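TRAP dicarboxylate transporter-DctP subunit (Rhodobacter sphaeroides, PDB 4PE3) probably binds a solute, such as an organic acid, in the periplasm and delivers it to the membrane permease of a TRAP transporter. Local coordinates at residues D124-L138 with M325-L337. Residues are numbered along the deposited sequence; the frame is centred on the assembly and turned at random.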
# COMPACT_ATOMS: atom_id res chain seq x y z
N ASP A 124 5.92 10.76 0.91
CA ASP A 124 7.09 11.62 0.74
C ASP A 124 8.13 10.99 -0.18
O ASP A 124 8.72 11.68 -1.03
CB ASP A 124 7.69 12.00 2.09
CG ASP A 124 8.77 13.04 1.95
OD1 ASP A 124 8.40 14.20 1.68
OD2 ASP A 124 9.96 12.70 2.09
N PHE A 125 8.35 9.68 -0.04
CA PHE A 125 9.21 8.97 -0.98
C PHE A 125 8.75 9.16 -2.43
O PHE A 125 9.55 9.45 -3.34
CB PHE A 125 9.28 7.50 -0.63
CG PHE A 125 9.89 6.64 -1.69
CD1 PHE A 125 11.23 6.75 -1.99
CD2 PHE A 125 9.13 5.72 -2.37
CE1 PHE A 125 11.80 5.96 -2.96
CE2 PHE A 125 9.69 4.93 -3.36
CZ PHE A 125 11.02 5.05 -3.66
N VAL A 126 7.45 9.02 -2.67
CA VAL A 126 6.93 9.17 -4.02
C VAL A 126 7.04 10.60 -4.51
O VAL A 126 7.53 10.85 -5.62
CB VAL A 126 5.47 8.69 -4.10
CG1 VAL A 126 4.83 9.08 -5.44
CG2 VAL A 126 5.45 7.21 -3.91
N GLU A 127 6.61 11.55 -3.69
CA GLU A 127 6.46 12.92 -4.17
C GLU A 127 7.77 13.70 -4.18
O GLU A 127 7.96 14.56 -5.03
CB GLU A 127 5.37 13.63 -3.38
CG GLU A 127 4.01 12.96 -3.63
CD GLU A 127 2.82 13.60 -2.92
OE1 GLU A 127 3.00 14.47 -2.06
OE2 GLU A 127 1.66 13.19 -3.25
N ASN A 128 8.69 13.37 -3.27
CA ASN A 128 9.95 14.12 -3.13
C ASN A 128 11.20 13.26 -3.15
O ASN A 128 12.30 13.80 -3.25
CB ASN A 128 9.93 14.87 -1.79
CG ASN A 128 8.78 15.86 -1.70
OD1 ASN A 128 8.55 16.63 -2.63
ND2 ASN A 128 8.03 15.81 -0.60
N GLY A 129 11.07 11.94 -3.06
CA GLY A 129 12.21 11.07 -2.94
C GLY A 129 12.54 10.21 -4.14
O GLY A 129 13.35 9.27 -4.04
N GLY A 130 11.91 10.52 -5.27
CA GLY A 130 12.19 9.80 -6.50
C GLY A 130 11.16 8.78 -6.92
O GLY A 130 11.24 8.24 -8.03
N GLY A 131 10.15 8.52 -6.10
CA GLY A 131 9.21 7.45 -6.41
C GLY A 131 8.33 7.76 -7.61
O GLY A 131 8.04 6.87 -8.40
N LYS A 132 7.88 9.00 -7.73
CA LYS A 132 7.02 9.35 -8.85
C LYS A 132 7.76 9.23 -10.18
O LYS A 132 7.15 8.83 -11.19
CB LYS A 132 6.41 10.74 -8.68
CG LYS A 132 7.34 11.90 -8.71
CD LYS A 132 6.56 13.16 -8.33
CE LYS A 132 7.32 14.43 -8.71
NZ LYS A 132 8.64 14.56 -8.03
N GLU A 133 9.04 9.58 -10.19
CA GLU A 133 9.83 9.44 -11.40
C GLU A 133 10.02 7.98 -11.77
O GLU A 133 9.98 7.60 -12.95
CB GLU A 133 11.20 10.10 -11.20
CG GLU A 133 11.12 11.63 -11.10
CD GLU A 133 10.65 12.17 -9.74
OE1 GLU A 133 10.59 11.42 -8.75
OE2 GLU A 133 10.32 13.36 -9.68
N LEU A 134 10.21 7.14 -10.77
CA LEU A 134 10.27 5.70 -10.97
C LEU A 134 8.95 5.21 -11.58
O LEU A 134 8.95 4.44 -12.53
CB LEU A 134 10.55 4.97 -9.66
CG LEU A 134 11.92 5.13 -9.00
CD1 LEU A 134 11.89 4.46 -7.62
CD2 LEU A 134 12.96 4.51 -9.88
N MSE A 135 7.83 5.67 -11.03
CA MSE A 135 6.52 5.22 -11.53
C MSE A 135 6.34 5.58 -13.00
O MSE A 135 5.92 4.77 -13.81
CB MSE A 135 5.40 5.81 -10.72
CG MSE A 135 5.20 5.13 -9.38
SE MSE A 135 4.77 3.20 -9.47
CE MSE A 135 3.13 3.35 -10.48
N ASN A 136 6.73 6.80 -13.37
CA ASN A 136 6.65 7.17 -14.76
C ASN A 136 7.64 6.42 -15.65
O ASN A 136 7.32 6.11 -16.78
CB ASN A 136 6.77 8.68 -14.93
CG ASN A 136 5.45 9.37 -14.63
OD1 ASN A 136 4.42 9.04 -15.24
ND2 ASN A 136 5.46 10.31 -13.70
N GLU A 137 8.84 6.11 -15.14
CA GLU A 137 9.76 5.29 -15.91
C GLU A 137 9.17 3.91 -16.12
O GLU A 137 9.40 3.29 -17.16
CB GLU A 137 11.12 5.15 -15.20
CG GLU A 137 12.16 4.48 -16.10
CD GLU A 137 13.56 4.41 -15.51
OE1 GLU A 137 13.77 4.96 -14.41
OE2 GLU A 137 14.44 3.81 -16.16
N LEU A 138 8.39 3.43 -15.14
CA LEU A 138 7.78 2.13 -15.26
C LEU A 138 6.58 2.12 -16.18
O LEU A 138 6.38 1.16 -16.91
CB LEU A 138 7.35 1.62 -13.87
CG LEU A 138 8.49 1.10 -13.01
CD1 LEU A 138 8.01 0.83 -11.59
CD2 LEU A 138 9.06 -0.17 -13.61
N MSE A 325 15.05 -2.43 -13.72
CA MSE A 325 14.18 -1.48 -13.04
C MSE A 325 14.03 -1.82 -11.55
O MSE A 325 13.88 -0.92 -10.72
CB MSE A 325 12.80 -1.43 -13.70
CG MSE A 325 12.73 -0.59 -14.94
SE MSE A 325 13.44 1.20 -14.66
CE MSE A 325 12.21 1.90 -13.41
N ALA A 326 14.06 -3.09 -11.20
CA ALA A 326 13.97 -3.44 -9.78
C ALA A 326 15.19 -2.92 -9.03
O ALA A 326 15.06 -2.42 -7.91
CB ALA A 326 13.82 -4.95 -9.60
N GLN A 327 16.36 -3.01 -9.64
CA GLN A 327 17.56 -2.47 -9.03
C GLN A 327 17.46 -0.95 -8.86
O GLN A 327 17.87 -0.40 -7.83
CB GLN A 327 18.79 -2.82 -9.86
CG GLN A 327 20.07 -2.30 -9.27
CD GLN A 327 20.49 -3.04 -8.02
OE1 GLN A 327 20.56 -4.27 -7.99
NE2 GLN A 327 20.74 -2.28 -6.95
N LYS A 328 16.88 -0.28 -9.85
CA LYS A 328 16.69 1.16 -9.75
C LYS A 328 15.71 1.53 -8.64
O LYS A 328 15.92 2.49 -7.92
CB LYS A 328 16.21 1.71 -11.08
CG LYS A 328 16.28 3.22 -11.19
CD LYS A 328 16.32 3.66 -12.65
CE LYS A 328 16.53 5.15 -12.80
NZ LYS A 328 15.85 5.69 -14.00
N VAL A 329 14.60 0.79 -8.52
CA VAL A 329 13.68 0.99 -7.40
C VAL A 329 14.44 0.79 -6.07
O VAL A 329 14.37 1.63 -5.17
CB VAL A 329 12.48 0.04 -7.48
CG1 VAL A 329 11.69 0.08 -6.17
CG2 VAL A 329 11.58 0.39 -8.69
N TYR A 330 15.15 -0.33 -5.95
CA TYR A 330 15.93 -0.62 -4.74
C TYR A 330 16.90 0.51 -4.42
O TYR A 330 16.96 0.96 -3.28
CB TYR A 330 16.69 -1.93 -4.91
CG TYR A 330 17.65 -2.22 -3.79
CD1 TYR A 330 18.96 -1.76 -3.83
CD2 TYR A 330 17.26 -2.96 -2.67
CE1 TYR A 330 19.87 -2.03 -2.79
CE2 TYR A 330 18.15 -3.23 -1.64
CZ TYR A 330 19.44 -2.76 -1.71
OH TYR A 330 20.30 -3.06 -0.69
N ASP A 331 17.64 0.98 -5.41
CA ASP A 331 18.66 2.01 -5.15
C ASP A 331 18.00 3.29 -4.66
O ASP A 331 18.46 3.92 -3.71
CB ASP A 331 19.47 2.33 -6.40
CG ASP A 331 20.41 1.22 -6.80
OD1 ASP A 331 20.67 0.33 -5.97
OD2 ASP A 331 20.87 1.23 -7.96
N THR A 332 16.90 3.65 -5.31
CA THR A 332 16.21 4.89 -4.98
C THR A 332 15.59 4.83 -3.60
O THR A 332 15.68 5.80 -2.83
CB THR A 332 15.17 5.20 -6.07
OG1 THR A 332 15.84 5.31 -7.33
CG2 THR A 332 14.42 6.49 -5.80
N LEU A 333 14.98 3.69 -3.27
CA LEU A 333 14.36 3.47 -1.97
C LEU A 333 15.39 3.48 -0.85
O LEU A 333 15.21 4.16 0.14
CB LEU A 333 13.63 2.13 -2.00
CG LEU A 333 13.02 1.73 -0.65
CD1 LEU A 333 11.94 2.71 -0.22
CD2 LEU A 333 12.43 0.33 -0.75
N VAL A 334 16.48 2.75 -1.04
CA VAL A 334 17.48 2.66 0.01
C VAL A 334 18.17 4.01 0.21
O VAL A 334 18.45 4.39 1.35
CB VAL A 334 18.51 1.55 -0.30
CG1 VAL A 334 19.72 1.65 0.63
CG2 VAL A 334 17.85 0.18 -0.18
N THR A 335 18.44 4.73 -0.87
CA THR A 335 18.97 6.07 -0.75
C THR A 335 18.04 6.96 0.08
O THR A 335 18.49 7.65 0.99
CB THR A 335 19.23 6.71 -2.13
OG1 THR A 335 20.22 5.94 -2.82
CG2 THR A 335 19.70 8.15 -2.00
N TYR A 336 16.74 6.90 -0.20
CA TYR A 336 15.76 7.68 0.53
C TYR A 336 15.73 7.35 2.04
O TYR A 336 15.79 8.23 2.89
CB TYR A 336 14.35 7.48 -0.08
CG TYR A 336 13.29 8.23 0.67
CD1 TYR A 336 13.05 9.57 0.42
CD2 TYR A 336 12.55 7.60 1.67
CE1 TYR A 336 12.10 10.26 1.13
CE2 TYR A 336 11.59 8.28 2.37
CZ TYR A 336 11.38 9.61 2.11
OH TYR A 336 10.43 10.30 2.80
N LEU A 337 15.63 6.06 2.34
CA LEU A 337 15.57 5.61 3.72
C LEU A 337 16.83 5.99 4.49
O LEU A 337 16.73 6.43 5.64
CB LEU A 337 15.36 4.09 3.76
CG LEU A 337 14.03 3.64 3.16
CD1 LEU A 337 13.99 2.12 3.03
CD2 LEU A 337 12.85 4.11 4.00
O HOH W 1 15.81 8.55 -3.29
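Helix 324-339, the last of this TRAP solute-binding protein, packs on helix 131-139, segment 325-337 running nearly antiparallel (173°) to 131-138, and Y336 near its C-terminal end docks on the glycine-rich turn that precedes that helix. The Y336 ring lies against helix 119-128, with F125 CA over one ring face, 3.9 Å from the Y336 ring centroid. F125, its CG anti to the backbone N (chi1 168°), turns a ring edge to the face of Y336, a T-shaped pair with centroids 5.4 Å apart and planes at 64°. L333 CD1 sits over the centre of one F125 face in a CH-pi contact, and G131 CA lies on the opposite face. At the phenol end, Y336 OH donates to the anti lone pair of D124 OD2 (2.5 Å), an oxygen also salt-bridged to K340. An alanine in place of Y336 would probably leave D124 without its hydroxyl partner and the F125 edge without an aromatic face. A CB on G129 would clash with Y336 CD1. A water bridges G129 O and T332 O, while T332 CG2 rests 3.5 Å from G129 O. Farther along, L134 and T332 reach toward each other tip to tip, L134 CD1 lying 3.7 Å from T332 CG2, and L138 slides past selenomethionine M325 in the opposite direction, L138 CD2 3.8 Å from M325 CE. I109 and F106 of helix 104-110 extend this apolar seam, an antiparallel helix pair whose aromatic end packs on the G129-G130 turn, with G130 as N-cap, within the alpha/beta fold of family 7 solute-binding proteins.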